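Local coordinates for Bm4233, isoform b (PDB 6ANY), which is a secreted venom allergen-like protein of the CAP superfamily from a filarial nematode and probably binds sterols or related lipids, at residues N82-W87 against L160-H165; G43-L48 against D189-K194. All blocks are in the same frame, centred on the assembly; numbering follows the deposited sequence.

Contact 1 (N82-W87 against L160-H165); sequences NVYAYW and LIAICH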
ATOM      1  N   ASN A  82      -7.204  -1.487   1.811  1.00 12.63           N
ATOM      2  CA  ASN A  82      -6.599  -2.782   2.063  1.00 11.87           C
ATOM      3  C   ASN A  82      -6.882  -3.110   3.547  1.00 12.65           C
ATOM      4  O   ASN A  82      -6.816  -2.235   4.403  1.00 12.97           O
ATOM      5  CB  ASN A  82      -5.106  -2.744   1.807  1.00 13.12           C
ATOM      6  CG  ASN A  82      -4.707  -2.951   0.315  1.00 14.10           C
ATOM      7  OD1 ASN A  82      -5.506  -3.454  -0.478  1.00 14.74           O
ATOM      8  ND2 ASN A  82      -3.405  -2.735  -0.000  1.00 12.94           N
ATOM      9  N   VAL A  83      -7.195  -4.377   3.829  1.00 12.32           N
ATOM     10  CA  VAL A  83      -7.618  -4.878   5.131  1.00 11.87           C
ATOM     11  C   VAL A  83      -6.749  -6.042   5.530  1.00 12.03           C
ATOM     12  O   VAL A  83      -6.505  -6.925   4.753  1.00 11.76           O
ATOM     13  CB  VAL A  83      -9.078  -5.392   5.080  1.00 12.00           C
ATOM     14  CG1 VAL A  83      -9.468  -5.897   6.420  1.00 11.89           C
ATOM     15  CG2 VAL A  83     -10.058  -4.283   4.575  1.00 11.74           C
ATOM     16  N   TYR A  84      -6.227  -5.999   6.755  1.00 12.94           N
ATOM     17  CA  TYR A  84      -5.379  -7.066   7.294  1.00 13.13           C
ATOM     18  C   TYR A  84      -5.812  -7.392   8.720  1.00 12.94           C
ATOM     19  O   TYR A  84      -6.170  -6.517   9.464  1.00 13.49           O
ATOM     20  CB  TYR A  84      -3.902  -6.651   7.268  1.00 14.40           C
ATOM     21  CG  TYR A  84      -2.959  -7.470   8.151  1.00 14.98           C
ATOM     22  CD1 TYR A  84      -2.333  -8.578   7.676  1.00 15.23           C
ATOM     23  CD2 TYR A  84      -2.706  -7.099   9.473  1.00 16.58           C
ATOM     24  CE1 TYR A  84      -1.472  -9.347   8.478  1.00 15.94           C
ATOM     25  CE2 TYR A  84      -1.866  -7.846  10.296  1.00 15.48           C
ATOM     26  CZ  TYR A  84      -1.217  -8.927   9.801  1.00 16.74           C
ATOM     27  OH  TYR A  84      -0.395  -9.674  10.636  1.00 19.08           O
ATOM     28  N   ALA A  85      -5.782  -8.669   9.083  1.00 13.37           N
ATOM     29  CA  ALA A  85      -6.030  -9.113  10.460  1.00 14.17           C
ATOM     30  C   ALA A  85      -5.065 -10.213  10.916  1.00 14.88           C
ATOM     31  O   ALA A  85      -4.511 -10.969  10.121  1.00 15.66           O
ATOM     32  CB  ALA A  85      -7.439  -9.593  10.659  1.00 13.57           C
ATOM     33  N   TYR A  86      -4.843 -10.231  12.205  1.00 14.21           N
ATOM     34  CA  TYR A  86      -4.125 -11.281  12.826  1.00 15.35           C
ATOM     35  C   TYR A  86      -4.917 -11.733  13.995  1.00 15.06           C
ATOM     36  O   TYR A  86      -5.263 -10.909  14.852  1.00 14.36           O
ATOM     37  CB  TYR A  86      -2.769 -10.795  13.363  1.00 15.99           C
ATOM     38  CG  TYR A  86      -1.882 -11.910  13.761  1.00 16.00           C
ATOM     39  CD1 TYR A  86      -1.084 -12.576  12.812  1.00 18.01           C
ATOM     40  CD2 TYR A  86      -1.838 -12.338  15.064  1.00 17.36           C
ATOM     41  CE1 TYR A  86      -0.233 -13.608  13.181  1.00 18.84           C
ATOM     42  CE2 TYR A  86      -0.991 -13.398  15.460  1.00 18.60           C
ATOM     43  CZ  TYR A  86      -0.203 -14.031  14.509  1.00 18.89           C
ATOM     44  OH  TYR A  86       0.654 -15.050  14.881  1.00 21.00           O
ATOM     45  N   TRP A  87      -5.165 -13.042  14.057  1.00 15.42           N
ATOM     46  CA  TRP A  87      -6.001 -13.620  15.080  1.00 16.51           C
ATOM     47  C   TRP A  87      -5.191 -14.460  15.998  1.00 18.22           C
ATOM     48  O   TRP A  87      -4.613 -15.442  15.558  1.00 19.65           O
ATOM     49  CB  TRP A  87      -7.116 -14.473  14.479  1.00 16.05           C
ATOM     50  CG  TRP A  87      -8.068 -13.756  13.697  1.00 16.01           C
ATOM     51  CD1 TRP A  87      -9.219 -13.199  14.131  1.00 16.91           C
ATOM     52  CD2 TRP A  87      -8.047 -13.591  12.284  1.00 16.43           C
ATOM     53  NE1 TRP A  87      -9.922 -12.630  13.069  1.00 16.34           N
ATOM     54  CE2 TRP A  87      -9.210 -12.876  11.925  1.00 16.59           C
ATOM     55  CE3 TRP A  87      -7.141 -13.937  11.285  1.00 16.81           C
ATOM     56  CZ2 TRP A  87      -9.489 -12.536  10.626  1.00 15.53           C
ATOM     57  CZ3 TRP A  87      -7.435 -13.573   9.979  1.00 16.10           C
ATOM     58  CH2 TRP A  87      -8.594 -12.875   9.682  1.00 15.36           C
ATOM     59  N   LEU A 160      -5.997  -8.397  16.046  1.00 16.10           N
ATOM     60  CA  LEU A 160      -5.440  -7.183  15.532  1.00 15.83           C
ATOM     61  C   LEU A 160      -5.997  -6.964  14.181  1.00 15.04           C
ATOM     62  O   LEU A 160      -5.996  -7.891  13.380  1.00 12.46           O
ATOM     63  CB  LEU A 160      -3.943  -7.266  15.451  1.00 18.32           C
ATOM     64  CG  LEU A 160      -3.150  -6.542  14.361  1.00 21.41           C
ATOM     65  CD1 LEU A 160      -3.267  -5.033  14.535  1.00 24.56           C
ATOM     66  CD2 LEU A 160      -1.673  -6.913  14.490  1.00 23.97           C
ATOM     67  N   ILE A 161      -6.434  -5.719  13.922  1.00 13.67           N
ATOM     68  CA  ILE A 161      -6.932  -5.330  12.601  1.00 14.24           C
ATOM     69  C   ILE A 161      -6.169  -4.115  12.121  1.00 13.38           C
ATOM     70  O   ILE A 161      -6.100  -3.120  12.806  1.00 13.99           O
ATOM     71  CB  ILE A 161      -8.470  -4.970  12.650  1.00 14.71           C
ATOM     72  CG1 ILE A 161      -9.349  -6.153  13.110  1.00 14.57           C
ATOM     73  CG2 ILE A 161      -8.975  -4.372  11.343  1.00 14.19           C
ATOM     74  CD1 ILE A 161      -9.970  -6.965  12.022  1.00 15.09           C
ATOM     75  N   ALA A 162      -5.697  -4.150  10.899  1.00 12.76           N
ATOM     76  CA  ALA A 162      -5.075  -2.984  10.324  1.00 12.89           C
ATOM     77  C   ALA A 162      -5.788  -2.610   9.010  1.00 13.28           C
ATOM     78  O   ALA A 162      -6.006  -3.449   8.166  1.00 13.91           O
ATOM     79  CB  ALA A 162      -3.618  -3.249  10.079  1.00 13.25           C
ATOM     80  N   ILE A 163      -6.122  -1.346   8.857  1.00 12.69           N
ATOM     81  CA  ILE A 163      -6.813  -0.850   7.675  1.00 13.13           C
ATOM     82  C   ILE A 163      -5.983   0.284   7.054  1.00 12.33           C
ATOM     83  O   ILE A 163      -5.588   1.205   7.716  1.00 13.07           O
ATOM     84  CB  ILE A 163      -8.215  -0.282   8.018  1.00 12.15           C
ATOM     85  CG1 ILE A 163      -9.038  -1.265   8.896  1.00 12.13           C
ATOM     86  CG2 ILE A 163      -8.928   0.133   6.750  1.00 12.77           C
ATOM     87  CD1 ILE A 163      -9.431  -2.550   8.276  1.00 12.32           C
ATOM     88  N   CYS A 164      -5.712   0.183   5.769  1.00 12.97           N
ATOM     89  CA  CYS A 164      -4.998   1.239   5.054  1.00 13.47           C
ATOM     90  C   CYS A 164      -5.882   1.733   3.931  1.00 13.45           C
ATOM     91  O   CYS A 164      -6.485   0.913   3.203  1.00 13.47           O
ATOM     92  CB  CYS A 164      -3.637   0.769   4.564  1.00 14.02           C
ATOM     93  SG  CYS A 164      -2.328   0.623   5.781  1.00 16.24           S
ATOM     94  N   HIS A 165      -5.953   3.056   3.820  1.00 13.69           N
ATOM     95  CA  HIS A 165      -6.604   3.794   2.725  1.00 14.04           C
ATOM     96  C   HIS A 165      -5.618   4.506   1.814  1.00 13.73           C
ATOM     97  O   HIS A 165      -4.627   5.084   2.265  1.00 12.45           O
ATOM     98  CB  HIS A 165      -7.577   4.810   3.283  1.00 13.95           C
ATOM     99  CG  HIS A 165      -8.833   4.192   3.804  1.00 14.61           C
ATOM    100  ND1 HIS A 165      -9.813   4.916   4.439  1.00 14.21           N
ATOM    101  CD2 HIS A 165      -9.283   2.921   3.747  1.00 13.62           C
ATOM    102  CE1 HIS A 165     -10.818   4.125   4.740  1.00 12.92           C
ATOM    103  NE2 HIS A 165     -10.531   2.912   4.310  1.00 13.39           N
TER
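The edge of the central sheet of the CAP domain is formed here, where the outermost strand, containing Asn-82 to Trp-87, pairs antiparallel with Leu-160 to His-165. The segment axes approach to 4.7 Å and run at 169° to each other. Asn-82/Cys-164, Tyr-84/Ala-162 and Tyr-86/Leu-160 are hydrogen-bonded pairs, each closed by two backbone bonds; Asn-82 N to Cys-164 O (2.9 Å) and Ala-162 N to Tyr-84 O (2.8 Å) are examples, the latter with its donor tilted 25° from the carbonyl plane.

On the face bearing the tyrosines, Tyr-84 has CG anti to its backbone N (chi1 163°). Its ring thereby presents an edge to strand 159-167, CD2 lying 4.0 Å from Ala-162 CB and CE2 4.3 Å from Leu-160 CD2. That leucine methyl also meets Tyr-86 CB. Helix 99-108 covers this face through Ala-103 and Trp-107, which both touch Tyr-84.

On the opposite face, Val-83 and Ile-163 run alongside each other, Val-83 CG1 3.8 Å from Ile-163 CD1. Ala-85 CB meets Ile-161 CD1 at 3.9 Å and also sits 3.5 Å above the Trp-87 ring, near the edge of that ring face. Helix 53-63 packs on Ile-163 from this side.

Asn-82 sends ND2 to Tyr-166 OH and His-134 O, so its buried amide N-H groups are satisfied outside the strand pair. Three doubly bonded pairs fix the register; Val-83, Ala-85, Ile-161 and Ile-163 make one face purely apolar, while the other mixes tyrosines, Asn-82 and the Cys-148/Cys-164 disulfide.

Contact 2 (G43-L48 against D189-K194); sequences GKNMLL and DCNTKK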
ATOM      1  N   GLY A  43      10.211   0.330 -13.825  1.00 15.01           N
ATOM      2  CA  GLY A  43       9.170   1.315 -13.867  1.00 16.43           C
ATOM      3  C   GLY A  43       9.609   2.757 -13.736  1.00 16.64           C
ATOM      4  O   GLY A  43      10.697   3.024 -13.202  1.00 18.47           O
ATOM      5  N   LYS A  44       8.784   3.664 -14.293  1.00 16.52           N
ATOM      6  CA  LYS A  44       9.003   5.109 -14.203  1.00 16.37           C
ATOM      7  C   LYS A  44       7.746   5.743 -13.709  1.00 15.23           C
ATOM      8  O   LYS A  44       6.655   5.104 -13.667  1.00 16.10           O
ATOM      9  CB  LYS A  44       9.431   5.712 -15.534  1.00 18.67           C
ATOM     10  CG  LYS A  44       8.313   5.778 -16.571  1.00 21.60           C
ATOM     11  CD  LYS A  44       8.828   6.314 -17.881  1.00 23.83           C
ATOM     12  CE  LYS A  44       7.726   7.031 -18.617  1.00 30.82           C
ATOM     13  NZ  LYS A  44       8.066   7.047 -20.088  1.00 38.25           N
ATOM     14  N   ASN A  45       7.883   6.973 -13.271  1.00 14.17           N
ATOM     15  CA  ASN A  45       6.776   7.732 -12.679  1.00 14.16           C
ATOM     16  C   ASN A  45       6.023   7.021 -11.505  1.00 13.58           C
ATOM     17  O   ASN A  45       4.836   7.213 -11.320  1.00 13.16           O
ATOM     18  CB  ASN A  45       5.800   8.195 -13.748  1.00 15.57           C
ATOM     19  CG  ASN A  45       6.379   9.283 -14.627  1.00 17.73           C
ATOM     20  OD1 ASN A  45       7.099  10.134 -14.171  1.00 19.84           O
ATOM     21  ND2 ASN A  45       6.058   9.230 -15.897  1.00 18.50           N
ATOM     22  N   MET A  46       6.721   6.212 -10.721  1.00 14.63           N
ATOM     23  CA  MET A  46       6.097   5.573  -9.550  1.00 15.28           C
ATOM     24  C   MET A  46       6.179   6.628  -8.446  1.00 14.90           C
ATOM     25  O   MET A  46       7.258   7.013  -8.040  1.00 16.25           O
ATOM     26  CB  MET A  46       6.835   4.294  -9.188  1.00 16.02           C
ATOM     27  CG  MET A  46       6.497   3.672  -7.841  1.00 16.55           C
ATOM     28  SD  MET A  46       4.958   2.742  -7.989  1.00 16.49           S
ATOM     29  CE  MET A  46       5.511   1.276  -8.736  1.00 14.53           C
ATOM     30  N   LEU A  47       5.018   7.105  -7.988  1.00 14.47           N
ATOM     31  CA  LEU A  47       4.970   8.184  -6.989  1.00 14.02           C
ATOM     32  C   LEU A  47       5.425   7.753  -5.593  1.00 14.21           C
ATOM     33  O   LEU A  47       5.152   6.616  -5.153  1.00 15.27           O
ATOM     34  CB  LEU A  47       3.560   8.800  -6.922  1.00 13.71           C
ATOM     35  CG  LEU A  47       3.093   9.443  -8.235  1.00 14.41           C
ATOM     36  CD1 LEU A  47       1.664   9.956  -8.162  1.00 15.07           C
ATOM     37  CD2 LEU A  47       4.080  10.543  -8.715  1.00 14.48           C
ATOM     38  N   LEU A  48       6.093   8.671  -4.898  1.00 13.19           N
ATOM     39  CA  LEU A  48       6.515   8.447  -3.548  1.00 13.61           C
ATOM     40  C   LEU A  48       5.306   8.682  -2.586  1.00 14.01           C
ATOM     41  O   LEU A  48       4.720   9.760  -2.521  1.00 12.80           O
ATOM     42  CB  LEU A  48       7.665   9.354  -3.203  1.00 13.87           C
ATOM     43  CG  LEU A  48       8.460   9.027  -1.930  1.00 14.24           C
ATOM     44  CD1 LEU A  48       9.925   9.420  -2.036  1.00 15.03           C
ATOM     45  CD2 LEU A  48       7.928   9.792  -0.752  1.00 15.79           C
ATOM     46  N   ASP A 189      13.035  13.963 -15.324  1.00 17.52           N
ATOM     47  CA  ASP A 189      12.552  12.633 -15.632  1.00 18.80           C
ATOM     48  C   ASP A 189      11.138  12.401 -15.134  1.00 18.81           C
ATOM     49  O   ASP A 189      10.434  11.568 -15.673  1.00 20.16           O
ATOM     50  CB  ASP A 189      13.428  11.540 -14.985  1.00 19.26           C
ATOM     51  CG  ASP A 189      14.797  11.404 -15.625  1.00 18.91           C
ATOM     52  OD1 ASP A 189      15.053  11.841 -16.801  1.00 17.18           O
ATOM     53  OD2 ASP A 189      15.612  10.828 -14.913  1.00 18.75           O
ATOM     54  N   CYS A 190      10.733  13.097 -14.100  1.00 18.57           N
ATOM     55  CA  CYS A 190       9.423  12.867 -13.523  1.00 20.60           C
ATOM     56  C   CYS A 190       8.366  13.720 -14.156  1.00 21.52           C
ATOM     57  O   CYS A 190       8.580  14.882 -14.348  1.00 23.52           O
ATOM     58  CB  CYS A 190       9.441  13.134 -12.028  1.00 20.14           C
ATOM     59  SG  CYS A 190      10.463  11.940 -11.144  1.00 23.06           S
ATOM     60  N   ASN A 191       7.160  13.226 -14.384  1.00 21.98           N
ATOM     61  CA  ASN A 191       6.156  14.173 -14.869  1.00 25.31           C
ATOM     62  C   ASN A 191       5.866  15.150 -13.720  1.00 22.48           C
ATOM     63  O   ASN A 191       5.632  16.329 -13.979  1.00 18.66           O
ATOM     64  CB  ASN A 191       4.854  13.524 -15.322  1.00 28.78           C
ATOM     65  CG  ASN A 191       5.051  12.569 -16.450  1.00 39.71           C
ATOM     66  OD1 ASN A 191       5.920  12.755 -17.292  1.00 30.79           O
ATOM     67  ND2 ASN A 191       4.243  11.525 -16.471  1.00 29.26           N
ATOM     68  N   THR A 192       5.844  14.695 -12.456  1.00 19.37           N
ATOM     69  CA  THR A 192       5.611  15.701 -11.413  1.00 17.65           C
ATOM     70  C   THR A 192       6.724  16.739 -11.326  1.00 16.93           C
ATOM     71  O   THR A 192       6.583  17.741 -10.615  1.00 15.59           O
ATOM     72  CB  THR A 192       5.618  15.005 -10.019  1.00 16.51           C
ATOM     73  OG1 THR A 192       6.880  14.386  -9.814  1.00 15.11           O
ATOM     74  CG2 THR A 192       4.533  13.969  -9.927  1.00 17.36           C
ATOM     75  N   LYS A 193       7.867  16.453 -11.955  1.00 16.99           N
ATOM     76  CA  LYS A 193       9.023  17.392 -12.008  1.00 19.89           C
ATOM     77  C   LYS A 193       9.798  17.489 -10.712  1.00 18.67           C
ATOM     78  O   LYS A 193      10.621  18.414 -10.515  1.00 18.52           O
ATOM     79  CB  LYS A 193       8.680  18.804 -12.567  1.00 22.73           C
ATOM     80  CG  LYS A 193       8.002  18.771 -13.944  1.00 25.78           C
ATOM     81  CD  LYS A 193       9.000  18.103 -14.888  1.00 30.28           C
ATOM     82  CE  LYS A 193       8.621  18.074 -16.360  1.00 34.74           C
ATOM     83  NZ  LYS A 193       9.423  16.979 -17.018  1.00 36.57           N
ATOM     84  N   LYS A 194       9.637  16.463  -9.890  1.00 18.34           N
ATOM     85  CA  LYS A 194      10.465  16.326  -8.737  1.00 17.57           C
ATOM     86  C   LYS A 194      10.755  14.869  -8.465  1.00 17.93           C
ATOM     87  O   LYS A 194       9.825  14.044  -8.352  1.00 16.25           O
ATOM     88  CB  LYS A 194       9.810  17.000  -7.526  1.00 18.42           C
ATOM     89  CG  LYS A 194      10.714  17.082  -6.327  1.00 18.51           C
ATOM     90  CD  LYS A 194      11.853  17.998  -6.645  1.00 18.95           C
ATOM     91  CE  LYS A 194      12.893  18.046  -5.529  1.00 19.62           C
ATOM     92  NZ  LYS A 194      14.090  17.230  -5.824  1.00 20.32           N
TER
HETATM   93  O   HOH W   1      10.117   8.886 -13.540  1.00 19.73           O
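The closest CA pair is Asn-45 and Cys-190, 5.8 Å apart, and Cys-190 to Lys-193 form a type I beta turn closed by Lys-193 N to Cys-190 O at 3.0 Å. Asn-45 itself has positive phi and psi, a left-handed conformation that bends the chain just after the short strand 43-44.

The Asn-45 amide carries the polar part of the contact. Its OD1 accepts from Asn-191 N at 3.1 Å, a fairly straight bond at hydrogen (162°), although the donor stands 33° off the carbonyl plane. The other end of the amide, ND2, donates to Glu-179 OE1, so both ends of the group are used. A water accepts from Asn-45 N at 3.0 Å and gives a weak bond to Asp-189 O, adding a looser, water-mediated link, this one from backbone to backbone.

This turn belongs to the small cysteine-rich C-terminal region: Cys-190 is joined to Cys-202, and Cys-184 to Cys-195, so the backbone that meets Asn-45 is tethered by disulfides. Asn-191 crosses the Asn-45 side chain at about a right angle, the amide planes 44° apart. As modelled, Asn-45 ND2 and Asn-191 ND2 face each other at 3.0 Å, donor against donor, without a hydrogen bond; with Asn-45 ND2 already given to Glu-179, the O/N assignment of the Asn-191 amide is doubtful.

Farther along, Leu-47 CD2 meets Thr-192 CG2 at 3.7 Å. Thr-192 holds OG1 between its backbone N and carbonyl carbon, which turns the hydroxyl to Arg-203 O and leaves the methyl for the leucine, while Cys-202 touches both of these side chains.

Followed from the N terminus, the chain passes helix 10-28 and reaches 43-48, the first half of contact 2; pairing with 189-194, after 140 intervening residues, closes the outer loop. Inside that long loop, strand 80-87 sets out the first half of contact 1; 72 intervening residues, 29 of them helical, return to strand 159-167 and close it. Contact 1 is thus nested within contact 2 and the two do not cross. Their centres are 29 Å apart, on opposite sides of the chain's centre, with nearest atoms about 11 Å apart. Contact 1 joins strands of the central sheet, whereas contact 2 ties the disulfide-bonded C-terminal region back to the chain following helix 10-28.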